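Local atomic coordinates of flavohemoprotein (Vibrio cholerae O1 biovar El Tor, PDB entry 4EH1), a protein that probably converts nitric oxide to nitrate using oxygen and NAD(P)H, the present chain being its C-terminal FAD- and NAD(P)H-binding reductase domain. Residues R9-Q12 with V18-F21; S60-G65 with L136-K141; R66-S71 with V99-P104; P128-L133 with A163-Q168; Y148-N151 with E155-F158. All blocks are in the same frame, centred on the assembly; numbering follows the deposited sequence. Where two conformers were deposited one is given.

Interaction 1. Residues R9-Q12 with V18-F21; sequences REKQ and VTSF
The K11 chain runs alongside the F21 ring on one surface of an antiparallel hairpin, strands 4-13 and 18-25 in the antiparallel sheet of the FAD-binding domain. The lysine is fully extended, with CG anti to the backbone N (chi1 -161°), and this lays its methylenes along the ring. The closest approach, K11 CE to F21 CE1, is 3.6 Å and oblique. Nearer the backbone, K11 CG rests 3.7 Å from T19 CG2, so the lysine stem is flanked by a methyl and an aromatic carbon.

K11 and F21 form a non-hydrogen-bonded pair, whereas Q12 and S20 form a hydrogen-bonded one on the other surface. Q12 N donates to S20 O at 3.0 Å, tilted 29° from the carbonyl plane; the return bond from S20 N to Q12 O is straighter. CA-H...O contacts add to the pairing, among them F21 CA to E10 O at 3.3 Å. R9 and E10 both face V22 as a classic beta bulge. Q12 OE1 accepts a hydrogen bond from K11 N of the second subunit, so the contact borders the subunit interface.

Lysine suits its place because it is amphipathic. The aliphatic stem is buried against F21 while NZ binds the carbonyl oxygens of L89, H90 and V93 around the end of helix 84-92, where the partial negative charge of a helix C-terminus would probably favour a charged ammonium.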
# COMPACT_ATOMS: atom_id res chain seq x y z
N ARG A 9 -6.42 8.36 -4.35
CA ARG A 9 -6.84 7.33 -5.31
C ARG A 9 -6.14 5.99 -5.04
O ARG A 9 -6.69 4.92 -5.29
CB ARG A 9 -6.52 7.78 -6.73
CG ARG A 9 -7.17 6.92 -7.81
CD ARG A 9 -6.92 7.43 -9.24
NE ARG A 9 -5.53 7.24 -9.68
CZ ARG A 9 -5.03 6.08 -10.12
NH1 ARG A 9 -5.81 5.00 -10.17
NH2 ARG A 9 -3.75 6.00 -10.49
N GLU A 10 -4.92 6.07 -4.51
CA GLU A 10 -4.07 4.89 -4.34
C GLU A 10 -3.18 5.08 -3.13
O GLU A 10 -2.71 6.19 -2.90
CB GLU A 10 -3.13 4.75 -5.51
CG GLU A 10 -3.18 3.43 -6.15
CD GLU A 10 -4.02 3.48 -7.37
OE1 GLU A 10 -3.56 4.08 -8.36
OE2 GLU A 10 -5.14 2.93 -7.34
N LYS A 11 -2.93 3.98 -2.41
CA LYS A 11 -2.08 3.95 -1.23
C LYS A 11 -1.20 2.70 -1.32
O LYS A 11 -1.63 1.61 -1.00
CB LYS A 11 -2.96 3.89 0.02
CG LYS A 11 -2.25 4.30 1.29
CD LYS A 11 -3.21 4.39 2.49
CE LYS A 11 -2.41 4.63 3.78
NZ LYS A 11 -3.29 4.68 4.95
N GLN A 12 0.02 2.87 -1.82
CA GLN A 12 0.90 1.74 -2.06
C GLN A 12 2.05 1.73 -1.06
O GLN A 12 2.65 2.76 -0.77
CB GLN A 12 1.49 1.78 -3.48
CG GLN A 12 0.46 1.58 -4.60
CD GLN A 12 0.20 0.11 -4.92
OE1 GLN A 12 1.12 -0.72 -5.00
NE2 GLN A 12 -1.07 -0.22 -5.11
N VAL A 18 7.79 3.41 4.38
CA VAL A 18 7.38 4.39 3.39
C VAL A 18 6.17 3.89 2.60
O VAL A 18 6.16 2.76 2.05
CB VAL A 18 8.51 4.71 2.41
CG1 VAL A 18 8.00 5.64 1.29
CG2 VAL A 18 9.74 5.31 3.14
N THR A 19 5.16 4.73 2.55
CA THR A 19 3.94 4.46 1.82
C THR A 19 3.63 5.62 0.86
O THR A 19 3.75 6.79 1.24
CB THR A 19 2.79 4.21 2.82
OG1 THR A 19 2.97 2.90 3.39
CG2 THR A 19 1.37 4.29 2.12
N SER A 20 3.29 5.29 -0.39
CA SER A 20 2.96 6.33 -1.37
C SER A 20 1.45 6.64 -1.37
O SER A 20 0.64 5.76 -1.09
CB SER A 20 3.35 5.91 -2.80
OG SER A 20 4.71 6.13 -3.08
N PHE A 21 1.10 7.86 -1.73
CA PHE A 21 -0.29 8.26 -1.92
C PHE A 21 -0.43 8.92 -3.28
O PHE A 21 0.26 9.89 -3.57
CB PHE A 21 -0.72 9.29 -0.87
CG PHE A 21 -0.66 8.78 0.55
CD1 PHE A 21 -1.82 8.47 1.24
CD2 PHE A 21 0.58 8.62 1.20
CE1 PHE A 21 -1.76 7.99 2.57
CE2 PHE A 21 0.64 8.16 2.52
CZ PHE A 21 -0.54 7.85 3.20

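Interaction 2. Residues S60-G65 with L136-K141; sequences SHASNG and LAKQNK
K138 lays the end of its chain against A62, joining the last turn of helix 126-138, in the NAD-binding part, to a loop of the FAD-binding part. The helix closes just beyond this lysine in a Schellman motif: N140 N bonds to A137 O, K141 N bonds to L136 O at 3.0 Å, and N140, with positive phi, is the C-prime residue.

The lysine leaves the helix with CG anti to the backbone N (chi1 178°) and then bends at chi3, -57°, which turns its tip towards the loop. There K138 CE lies 4.1 Å from A62 CB. A long, flexible side chain suits this exposed helix end because its length carries CE and NZ to the loop of the other part while the ammonium remains near the surface. Alanine suits the opposite side, being small enough to lie against the lysine tip and also against H134 and T135 of the same helix.

The preceding H61 accepts a bond from A62 N on ND1 at 3.0 Å, which ties the imidazole to its own backbone, and its ring stacks on H134. S63 OG hydrogen-bonds to D33 OD1. The backbone carbonyl of that serine faces the lysine, with K138 NZ 3.4 Å from S63 O.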
# COMPACT_ATOMS: atom_id res chain seq x y z
N SER A 60 6.84 12.39 -6.05
CA SER A 60 7.73 11.26 -6.36
C SER A 60 7.43 10.60 -7.70
O SER A 60 7.87 9.46 -7.96
CB SER A 60 7.65 10.17 -5.30
OG SER A 60 6.31 9.72 -5.19
N HIS A 61 6.63 11.29 -8.52
CA HIS A 61 6.48 10.91 -9.93
C HIS A 61 6.65 12.15 -10.83
O HIS A 61 6.69 13.26 -10.32
CB HIS A 61 5.13 10.21 -10.16
CG HIS A 61 5.21 9.08 -11.15
ND1 HIS A 61 5.47 9.29 -12.49
CD2 HIS A 61 5.10 7.74 -10.98
CE1 HIS A 61 5.50 8.12 -13.11
NE2 HIS A 61 5.29 7.16 -12.21
N ALA A 62 6.77 11.93 -12.14
CA ALA A 62 6.80 13.01 -13.14
C ALA A 62 5.48 13.80 -13.21
O ALA A 62 4.40 13.26 -12.98
CB ALA A 62 7.12 12.43 -14.52
N SER A 63 5.56 15.08 -13.53
CA SER A 63 4.36 15.90 -13.68
C SER A 63 3.54 15.46 -14.92
O SER A 63 4.10 15.19 -15.98
CB SER A 63 4.76 17.36 -13.81
OG SER A 63 3.62 18.19 -13.81
N ASN A 64 2.23 15.34 -14.77
CA ASN A 64 1.39 14.95 -15.91
C ASN A 64 0.06 15.68 -15.96
O ASN A 64 -0.81 15.33 -16.73
CB ASN A 64 1.14 13.44 -15.92
CG ASN A 64 0.32 12.97 -14.73
OD1 ASN A 64 -0.29 13.76 -13.98
ND2 ASN A 64 0.29 11.66 -14.56
N GLY A 65 -0.11 16.66 -15.08
CA GLY A 65 -1.30 17.50 -15.11
C GLY A 65 -2.57 16.89 -14.57
O GLY A 65 -3.62 17.52 -14.62
N LEU A 136 13.31 12.06 -16.43
CA LEU A 136 14.42 11.80 -17.34
C LEU A 136 14.12 10.61 -18.23
O LEU A 136 14.59 10.55 -19.35
CB LEU A 136 15.72 11.58 -16.56
CG LEU A 136 16.18 12.79 -15.73
CD1 LEU A 136 17.51 12.50 -15.00
CD2 LEU A 136 16.35 14.05 -16.57
N ALA A 137 13.33 9.65 -17.73
CA ALA A 137 12.94 8.49 -18.53
C ALA A 137 12.07 8.94 -19.70
O ALA A 137 12.31 8.60 -20.86
CB ALA A 137 12.20 7.48 -17.70
N LYS A 138 11.05 9.73 -19.35
CA LYS A 138 10.15 10.34 -20.30
C LYS A 138 10.91 11.11 -21.39
O LYS A 138 10.54 11.06 -22.56
CB LYS A 138 9.19 11.26 -19.53
CG LYS A 138 8.20 12.02 -20.38
CD LYS A 138 7.24 12.83 -19.51
CE LYS A 138 6.47 11.95 -18.51
NZ LYS A 138 5.33 12.70 -17.86
N GLN A 139 11.97 11.80 -21.00
CA GLN A 139 12.77 12.63 -21.91
C GLN A 139 13.90 11.88 -22.59
O GLN A 139 14.71 12.49 -23.30
CB GLN A 139 13.29 13.87 -21.17
CG GLN A 139 12.15 14.80 -20.81
CD GLN A 139 12.53 15.88 -19.83
OE1 GLN A 139 13.69 16.00 -19.42
NE2 GLN A 139 11.55 16.69 -19.44
N ASN A 140 13.96 10.58 -22.38
CA ASN A 140 15.02 9.76 -22.95
C ASN A 140 16.43 10.24 -22.69
O ASN A 140 17.29 10.16 -23.55
CB ASN A 140 14.80 9.65 -24.46
CG ASN A 140 13.56 8.90 -24.78
OD1 ASN A 140 13.35 7.81 -24.25
ND2 ASN A 140 12.70 9.48 -25.63
N LYS A 141 16.66 10.73 -21.48
CA LYS A 141 17.95 11.27 -21.12
C LYS A 141 18.94 10.12 -21.02
O LYS A 141 18.63 9.07 -20.46
CB LYS A 141 17.83 11.96 -19.76
CG LYS A 141 19.13 12.38 -19.12
CD LYS A 141 19.68 13.64 -19.75
CE LYS A 141 20.83 14.19 -18.91
NZ LYS A 141 21.59 15.24 -19.66

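Interaction 3. Residues R66-S71 with V99-P104; sequences REYRIS and VKLYAP. With FAD (flavin-adenine dinucleotide), chain C; SO4 (sulfate ion), chain E.
The ring of Y68 is met by two apolar groups, the leucine fork of L101 and the pyrrolidine of P104. The two methyls of L101 approach adjacent ring carbons obliquely, CD1 4.0 Å from Y68 CD2 and CD2 4.0 Å from Y68 CE2. P104 crosses the tyrosine at about a right angle near its hydroxyl, with CG 3.6 Å from Y68 OH. L101 points its CG anti to the backbone N (chi1 -176°), which carries both methyls to the ring. Tyrosine fits here because the ring packs among apolar groups while its OH is satisfied by L32 O.

Farther along the same strand, S71 O receives flavin N3 at 2.9 Å, a nearly straight bond that ties the backbone to N3 of the isoalloxazine. On the other strand A103 N is weakly bonded to a sulfate, probably from the crystallisation liquor and also bound by R1.

Strands 68-73 and 98-105 are not neighbours in the sheet, so these side chains meet across the interior of the antiparallel beta barrel of the FR-type FAD-binding domain. I40 of strand 39-44 packs on L101 and P104, L23 of strand 18-25 on L101, and on the outward side R69 meets Q130 and H134 of helix 126-138.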
# COMPACT_ATOMS: atom_id res chain seq x y z
N ARG A 66 -2.51 15.68 -14.01
CA ARG A 66 -3.74 14.99 -13.63
C ARG A 66 -3.74 14.55 -12.18
O ARG A 66 -4.74 14.67 -11.48
CB ARG A 66 -3.99 13.78 -14.54
CG ARG A 66 -4.16 14.16 -16.01
CD ARG A 66 -5.54 14.73 -16.25
NE ARG A 66 -6.59 13.72 -16.10
CZ ARG A 66 -7.87 13.99 -15.88
NH1 ARG A 66 -8.27 15.25 -15.78
NH2 ARG A 66 -8.75 13.00 -15.76
N GLU A 67 -2.62 14.03 -11.72
CA GLU A 67 -2.56 13.57 -10.34
C GLU A 67 -1.17 13.72 -9.76
O GLU A 67 -0.19 13.86 -10.48
CB GLU A 67 -2.98 12.11 -10.25
CG GLU A 67 -2.01 11.22 -10.95
CD GLU A 67 -2.53 9.83 -11.17
OE1 GLU A 67 -3.77 9.67 -11.23
OE2 GLU A 67 -1.70 8.90 -11.29
N TYR A 68 -1.10 13.68 -8.43
CA TYR A 68 0.17 13.78 -7.73
C TYR A 68 0.45 12.47 -6.99
O TYR A 68 -0.46 11.84 -6.45
CB TYR A 68 0.12 14.92 -6.72
CG TYR A 68 0.05 16.33 -7.28
CD1 TYR A 68 0.79 16.71 -8.40
CD2 TYR A 68 -0.75 17.29 -6.68
CE1 TYR A 68 0.74 18.01 -8.90
CE2 TYR A 68 -0.83 18.59 -7.17
CZ TYR A 68 -0.07 18.95 -8.27
OH TYR A 68 -0.15 20.23 -8.75
N ARG A 69 1.70 12.06 -6.96
CA ARG A 69 2.11 11.03 -6.01
C ARG A 69 3.13 11.60 -5.01
O ARG A 69 4.10 12.28 -5.39
CB ARG A 69 2.69 9.80 -6.72
CG ARG A 69 3.11 8.67 -5.76
CD ARG A 69 3.61 7.45 -6.51
NE ARG A 69 5.02 7.60 -6.85
CZ ARG A 69 5.73 6.66 -7.47
NH1 ARG A 69 5.15 5.51 -7.82
NH2 ARG A 69 7.01 6.86 -7.74
N ILE A 70 2.88 11.35 -3.73
CA ILE A 70 3.88 11.62 -2.69
C ILE A 70 4.19 10.33 -1.95
O ILE A 70 3.41 9.37 -2.01
CB ILE A 70 3.37 12.63 -1.66
CG1 ILE A 70 2.11 12.09 -1.01
CG2 ILE A 70 3.16 14.06 -2.29
CD1 ILE A 70 1.70 12.93 0.23
N SER A 71 5.32 10.30 -1.25
CA SER A 71 5.78 9.10 -0.57
C SER A 71 6.28 9.48 0.82
O SER A 71 7.24 10.26 0.97
CB SER A 71 6.90 8.42 -1.36
OG SER A 71 6.52 8.25 -2.72
N VAL A 99 -7.76 14.93 1.80
CA VAL A 99 -6.82 15.76 2.54
C VAL A 99 -6.77 17.11 1.90
O VAL A 99 -7.27 17.27 0.81
CB VAL A 99 -5.37 15.21 2.49
CG1 VAL A 99 -5.30 13.81 3.09
CG2 VAL A 99 -4.84 15.23 1.07
N LYS A 100 -6.16 18.07 2.57
CA LYS A 100 -6.01 19.39 2.00
C LYS A 100 -4.57 19.54 1.53
O LYS A 100 -3.63 19.21 2.27
CB LYS A 100 -6.33 20.44 3.04
CG LYS A 100 -7.65 20.20 3.74
CD LYS A 100 -8.83 20.37 2.80
CE LYS A 100 -10.01 19.54 3.24
NZ LYS A 100 -11.23 19.81 2.42
N LEU A 101 -4.41 20.04 0.32
CA LEU A 101 -3.13 20.02 -0.37
C LEU A 101 -2.73 21.40 -0.90
O LEU A 101 -3.53 22.07 -1.55
CB LEU A 101 -3.19 19.04 -1.54
CG LEU A 101 -1.88 18.83 -2.30
CD1 LEU A 101 -1.78 17.40 -2.78
CD2 LEU A 101 -1.79 19.80 -3.51
N TYR A 102 -1.47 21.77 -0.69
CA TYR A 102 -0.97 23.06 -1.12
C TYR A 102 -0.09 22.85 -2.31
O TYR A 102 0.54 21.82 -2.43
CB TYR A 102 -0.17 23.73 -0.01
CG TYR A 102 -1.05 24.18 1.10
CD1 TYR A 102 -1.45 23.30 2.10
CD2 TYR A 102 -1.51 25.49 1.15
CE1 TYR A 102 -2.28 23.72 3.15
CE2 TYR A 102 -2.33 25.93 2.20
CZ TYR A 102 -2.71 25.02 3.19
OH TYR A 102 -3.52 25.44 4.23
N ALA A 103 -0.04 23.86 -3.17
CA ALA A 103 0.51 23.80 -4.51
C ALA A 103 2.01 23.59 -4.50
O ALA A 103 2.67 23.95 -3.55
CB ALA A 103 0.19 25.11 -5.23
N PRO A 104 2.56 23.06 -5.59
CA PRO A 104 4.00 22.79 -5.64
C PRO A 104 4.89 24.01 -5.44
O PRO A 104 4.58 25.09 -5.92
CB PRO A 104 4.20 22.20 -7.05
CG PRO A 104 2.87 21.58 -7.38
CD PRO A 104 1.87 22.56 -6.80
PA FAD C . 6.49 15.53 13.78
O1A FAD C . 6.62 16.85 13.23
O2A FAD C . 5.42 15.19 14.66
O5B FAD C . 7.79 15.24 14.56
C5B FAD C . 9.02 15.76 14.14
C4B FAD C . 10.21 15.23 14.92
O4B FAD C . 10.26 15.79 16.22
C3B FAD C . 10.08 13.75 15.08
O3B FAD C . 11.37 13.19 15.04
C2B FAD C . 9.52 13.59 16.45
O2B FAD C . 9.99 12.37 16.95
C1B FAD C . 10.04 14.79 17.18
N9A FAD C . 9.03 15.24 18.13
C8A FAD C . 7.75 15.43 17.90
N7A FAD C . 7.11 15.83 19.00
C5A FAD C . 8.00 15.89 19.96
C6A FAD C . 7.97 16.24 21.37
N6A FAD C . 6.84 16.61 21.98
N1A FAD C . 9.12 16.16 22.02
C2A FAD C . 10.24 15.80 21.43
N3A FAD C . 10.33 15.47 20.16
C4A FAD C . 9.26 15.49 19.39
N1 FAD C . 8.87 13.55 4.37
C2 FAD C . 8.52 12.48 3.66
O2 FAD C . 8.14 11.50 4.25
N3 FAD C . 8.55 12.44 2.34
C4 FAD C . 8.93 13.45 1.62
O4 FAD C . 8.93 13.34 0.42
C4X FAD C . 9.35 14.66 2.32
N5 FAD C . 9.76 15.73 1.67
C5X FAD C . 10.14 16.81 2.33
C6 FAD C . 10.56 17.88 1.61
C7 FAD C . 10.97 19.01 2.24
C7M FAD C . 11.43 20.19 1.47
C8 FAD C . 10.94 19.08 3.70
C8M FAD C . 11.38 20.34 4.35
C9 FAD C . 10.52 18.01 4.43
C9A FAD C . 10.12 16.87 3.79
N10 FAD C . 9.69 15.76 4.50
C10 FAD C . 9.30 14.65 3.78
C1' FAD C . 9.62 15.80 5.96
C2' FAD C . 8.16 15.98 6.40
O2' FAD C . 7.60 17.20 5.98
C3' FAD C . 7.90 15.95 7.89
O3' FAD C . 8.74 16.83 8.57
C4' FAD C . 7.90 14.56 8.51
O4' FAD C . 6.97 13.76 7.82
C5' FAD C . 7.61 14.55 10.00
O5' FAD C . 6.35 15.05 10.35
P FAD C . 5.46 14.45 11.45
O1P FAD C . 4.38 15.36 11.63
O2P FAD C . 5.17 13.11 11.11
O3P FAD C . 6.42 14.46 12.66
S SO4 E . -2.40 26.86 -2.47
O1 SO4 E . -2.91 27.62 -1.32
O2 SO4 E . -3.13 27.24 -3.66
O3 SO4 E . -0.98 27.10 -2.67
O4 SO4 E . -2.63 25.43 -2.30

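Interaction 4. Residues P128-L133 with A163-Q168; sequences PMQAIL and AQLIAQ
L165 of helix 159-169 reaches L133 of helix 126-138, and the contact is made by the far end of its side chain. CB, held by the helix, merely directs the chain across. CG sits beside the backbone N and anti to the carbonyl carbon (chi1 -79°), and chi2 of 176° then sets CD1 anti to CA, extending the chain as far as it will go. L165 CD1 therefore lands 3.8 Å from L133 CB and also passes 4.4 Å from Q130 NE2. The other branch, L165 CD2, turns aside to A137 CB, 3.8 Å away, one turn farther along the same partner helix. Each methyl of the fork thus has its own neighbour, which a branched, purely apolar residue such as leucine provides well.

Helices 126-138 and 159-169 are the helices of two successive beta-alpha-beta crossovers of the Rossmann-like NAD-binding domain, connecting strands 117-122, 144-150 and 172-177. They pack next to one another over the same face of the sheet, and L133 packs between the helices and the sheet, touching L119, Y146 and W171 besides L165. Residues 128-133 begin with P128, part of the probable NADP(+) site, and M129 leans on L119, S121 and C207.

Q130 brings polarity to the edge of this apolar seam. Its first torsion, -149°, departs from a staggered value, and the amide swings towards the second helix. NE2 there is held by T162 OG1 and E161 OE1, so the buried NE2 is satisfied while its flank borders L165 CD1.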
# COMPACT_ATOMS: atom_id res chain seq x y z
N PRO A 128 12.10 12.71 -3.94
CA PRO A 128 12.21 13.63 -5.09
C PRO A 128 13.06 13.07 -6.23
O PRO A 128 12.80 13.41 -7.39
CB PRO A 128 12.87 14.87 -4.49
CG PRO A 128 13.59 14.33 -3.24
CD PRO A 128 12.68 13.30 -2.72
N MET A 129 14.04 12.21 -5.91
CA MET A 129 14.87 11.60 -6.91
C MET A 129 14.03 10.72 -7.80
O MET A 129 14.34 10.58 -8.98
CB MET A 129 15.97 10.75 -6.30
CG MET A 129 17.01 11.53 -5.54
SD MET A 129 17.62 13.00 -6.43
CE MET A 129 18.66 13.59 -5.10
N GLN A 130 12.97 10.14 -7.25
CA GLN A 130 12.06 9.35 -8.06
C GLN A 130 11.30 10.18 -9.13
O GLN A 130 11.06 9.70 -10.25
CB GLN A 130 11.08 8.58 -7.17
CG GLN A 130 10.63 7.24 -7.80
CD GLN A 130 11.77 6.22 -7.93
OE1 GLN A 130 12.87 6.40 -7.38
NE2 GLN A 130 11.52 5.16 -8.67
N ALA A 131 10.89 11.40 -8.77
CA ALA A 131 10.24 12.30 -9.73
C ALA A 131 11.23 12.60 -10.83
O ALA A 131 10.88 12.63 -12.00
CB ALA A 131 9.75 13.62 -9.04
N ILE A 132 12.49 12.80 -10.46
CA ILE A 132 13.52 13.12 -11.44
C ILE A 132 13.80 11.93 -12.37
O ILE A 132 13.81 12.11 -13.58
CB ILE A 132 14.80 13.60 -10.76
CG1 ILE A 132 14.52 14.91 -9.98
CG2 ILE A 132 15.91 13.82 -11.82
CD1 ILE A 132 15.74 15.48 -9.23
N LEU A 133 13.99 10.73 -11.81
CA LEU A 133 14.11 9.55 -12.65
C LEU A 133 12.98 9.43 -13.65
O LEU A 133 13.23 9.19 -14.83
CB LEU A 133 14.07 8.28 -11.81
CG LEU A 133 15.31 7.92 -11.01
CD1 LEU A 133 15.01 6.67 -10.16
CD2 LEU A 133 16.52 7.72 -11.94
N ALA A 163 14.52 -0.31 -10.47
CA ALA A 163 15.21 -1.34 -11.22
C ALA A 163 14.65 -1.37 -12.64
O ALA A 163 15.39 -1.46 -13.61
CB ALA A 163 15.04 -2.73 -10.57
N GLN A 164 13.33 -1.28 -12.75
CA GLN A 164 12.70 -1.32 -14.06
C GLN A 164 13.12 -0.13 -14.92
O GLN A 164 13.48 -0.33 -16.08
CB GLN A 164 11.17 -1.41 -13.95
CG GLN A 164 10.69 -2.71 -13.33
CD GLN A 164 9.20 -2.97 -13.59
OE1 GLN A 164 8.48 -3.51 -12.74
NE2 GLN A 164 8.75 -2.57 -14.79
N LEU A 165 13.09 1.07 -14.35
CA LEU A 165 13.50 2.27 -15.09
C LEU A 165 14.90 2.11 -15.58
O LEU A 165 15.19 2.33 -16.74
CB LEU A 165 13.46 3.53 -14.22
CG LEU A 165 12.07 4.12 -14.02
CD1 LEU A 165 12.10 5.31 -13.06
CD2 LEU A 165 11.43 4.50 -15.39
N ILE A 166 15.77 1.71 -14.67
CA ILE A 166 17.16 1.52 -15.01
C ILE A 166 17.32 0.52 -16.11
O ILE A 166 18.05 0.77 -17.07
CB ILE A 166 18.02 1.16 -13.76
CG1 ILE A 166 18.35 2.47 -13.05
CG2 ILE A 166 19.34 0.53 -14.18
CD1 ILE A 166 18.18 2.40 -11.64
N ALA A 167 16.63 -0.61 -15.99
CA ALA A 167 16.68 -1.65 -17.00
C ALA A 167 16.08 -1.18 -18.32
O ALA A 167 16.45 -1.68 -19.35
CB ALA A 167 15.95 -2.92 -16.53
N GLN A 168 15.18 -0.21 -18.27
CA GLN A 168 14.55 0.30 -19.48
C GLN A 168 15.37 1.38 -20.18
O GLN A 168 15.38 1.42 -21.40
CB GLN A 168 13.16 0.84 -19.21
CG GLN A 168 12.13 -0.25 -19.10
CD GLN A 168 10.81 0.27 -18.57
OE1 GLN A 168 10.48 1.45 -18.72
NE2 GLN A 168 10.03 -0.62 -17.94

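Interaction 5. Residues Y148-N151 with E155-F158; sequences YACN and EHTF
Y148 and H156 form the dense side of this contact, together with C150 and T157. The rings are inclined by 26° and offset, with little overlap; the nearest atoms are Y148 CE2 and H156 CD2 at 3.8 Å. C150 SG, placed between the backbone N and the carbonyl carbon (chi1 57°), lies 3.6 Å from H156 CA, a buried spot that suits a small, polarisable thiol. T157 CB lies 3.6 Å from Y148 OH. H156 ND1 is satisfied by Y177, and Y148 OH by G123 O. A bridging water belongs to this packed part: it gives hydrogens to Y148 OH and E155 O and also bonds T157 OG1, which hydrogen-bonds to S15 OG as well.

The other side is looser. N151 ND2 donates to E155 OE2 at 3.2 Å, meeting it from above the carboxylate plane, with amide and carboxylate planes 84° apart. A second water joins N151 N to E155 OE1, 2.9 Å from each. Both residues are partly exposed, and this water brings solvent into the link.

H156 centres an inverse gamma turn, and F158 takes the N-cap position of helix 159-169. This is the turn from strand to helix at the C-terminal edge of a parallel Rossmann-like sheet, beside A126 of the probable NADP(+) site.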
# COMPACT_ATOMS: atom_id res chain seq x y z
N TYR A 148 22.15 5.13 -4.15
CA TYR A 148 21.14 5.05 -3.10
C TYR A 148 21.66 4.30 -1.86
O TYR A 148 22.28 3.23 -1.99
CB TYR A 148 19.86 4.36 -3.62
CG TYR A 148 18.72 4.39 -2.61
CD1 TYR A 148 18.24 5.59 -2.11
CD2 TYR A 148 18.16 3.20 -2.11
CE1 TYR A 148 17.22 5.63 -1.14
CE2 TYR A 148 17.13 3.23 -1.13
CZ TYR A 148 16.66 4.45 -0.67
OH TYR A 148 15.65 4.50 0.25
N ALA A 149 21.42 4.87 -0.68
CA ALA A 149 21.78 4.21 0.58
C ALA A 149 20.55 4.04 1.46
O ALA A 149 19.77 4.96 1.64
CB ALA A 149 22.87 5.01 1.32
N CYS A 150 20.34 2.84 1.98
CA CYS A 150 19.29 2.67 2.95
C CYS A 150 19.81 1.67 3.98
O CYS A 150 20.94 1.21 3.88
CB CYS A 150 17.97 2.25 2.29
SG CYS A 150 18.15 0.71 1.32
N ASN A 151 19.00 1.37 4.99
CA ASN A 151 19.50 0.54 6.07
C ASN A 151 19.56 -0.95 5.72
O ASN A 151 20.43 -1.66 6.21
CB ASN A 151 18.65 0.74 7.31
CG ASN A 151 18.75 2.16 7.87
OD1 ASN A 151 19.72 2.86 7.62
ND2 ASN A 151 17.73 2.58 8.61
N GLU A 155 14.01 -1.74 3.86
CA GLU A 155 13.83 -0.30 3.77
C GLU A 155 14.22 0.23 2.38
O GLU A 155 14.43 1.42 2.19
CB GLU A 155 14.63 0.43 4.88
CG GLU A 155 14.21 0.10 6.28
CD GLU A 155 14.81 1.06 7.34
OE1 GLU A 155 14.86 2.30 7.12
OE2 GLU A 155 15.26 0.57 8.40
N HIS A 156 14.35 -0.66 1.41
CA HIS A 156 14.88 -0.26 0.11
C HIS A 156 13.74 0.36 -0.74
O HIS A 156 13.12 -0.33 -1.55
CB HIS A 156 15.49 -1.49 -0.57
CG HIS A 156 16.17 -1.20 -1.88
ND1 HIS A 156 16.96 -2.13 -2.52
CD2 HIS A 156 16.16 -0.10 -2.67
CE1 HIS A 156 17.43 -1.60 -3.64
NE2 HIS A 156 16.95 -0.37 -3.75
N THR A 157 13.48 1.64 -0.55
CA THR A 157 12.33 2.29 -1.17
C THR A 157 12.39 2.34 -2.70
O THR A 157 13.41 2.69 -3.26
CB THR A 157 12.26 3.73 -0.64
OG1 THR A 157 12.17 3.67 0.79
CG2 THR A 157 11.05 4.49 -1.23
N PHE A 158 11.28 1.98 -3.36
CA PHE A 158 11.19 1.97 -4.82
C PHE A 158 12.08 0.93 -5.48
O PHE A 158 12.42 1.12 -6.66
CB PHE A 158 11.57 3.34 -5.41
CG PHE A 158 10.71 4.46 -4.93
CD1 PHE A 158 9.34 4.38 -5.01
CD2 PHE A 158 11.29 5.60 -4.37
CE1 PHE A 158 8.54 5.44 -4.57
CE2 PHE A 158 10.49 6.66 -3.91
CZ PHE A 158 9.13 6.57 -4.01
O HOH W 1 14.15 3.94 3.00
O HOH W 2 16.88 3.38 5.35

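In the fold
Interactions 1 and 3 share the antiparallel barrel: F21 N bonds I70 O at 2.8 Å, and S20 OG bonds S71 OG, whose residue also binds the flavin. Interactions 4 and 5 belong to the nucleotide domain, their centres about 14 Å apart, while interaction 2 spans both and shares helix 126-138 with interaction 4. F158 of interaction 5 sits where the two domains meet. Its CZ is 3.4 Å from S71 OG, its CD2 3.5 Å from Q130 OE1, and S60 and R69 pack on it too. The joint lies close to the flavin: the V18 side chain is about 6 Å from the FAD and about 4 Å from that of V124 of the probable NADP(+) site.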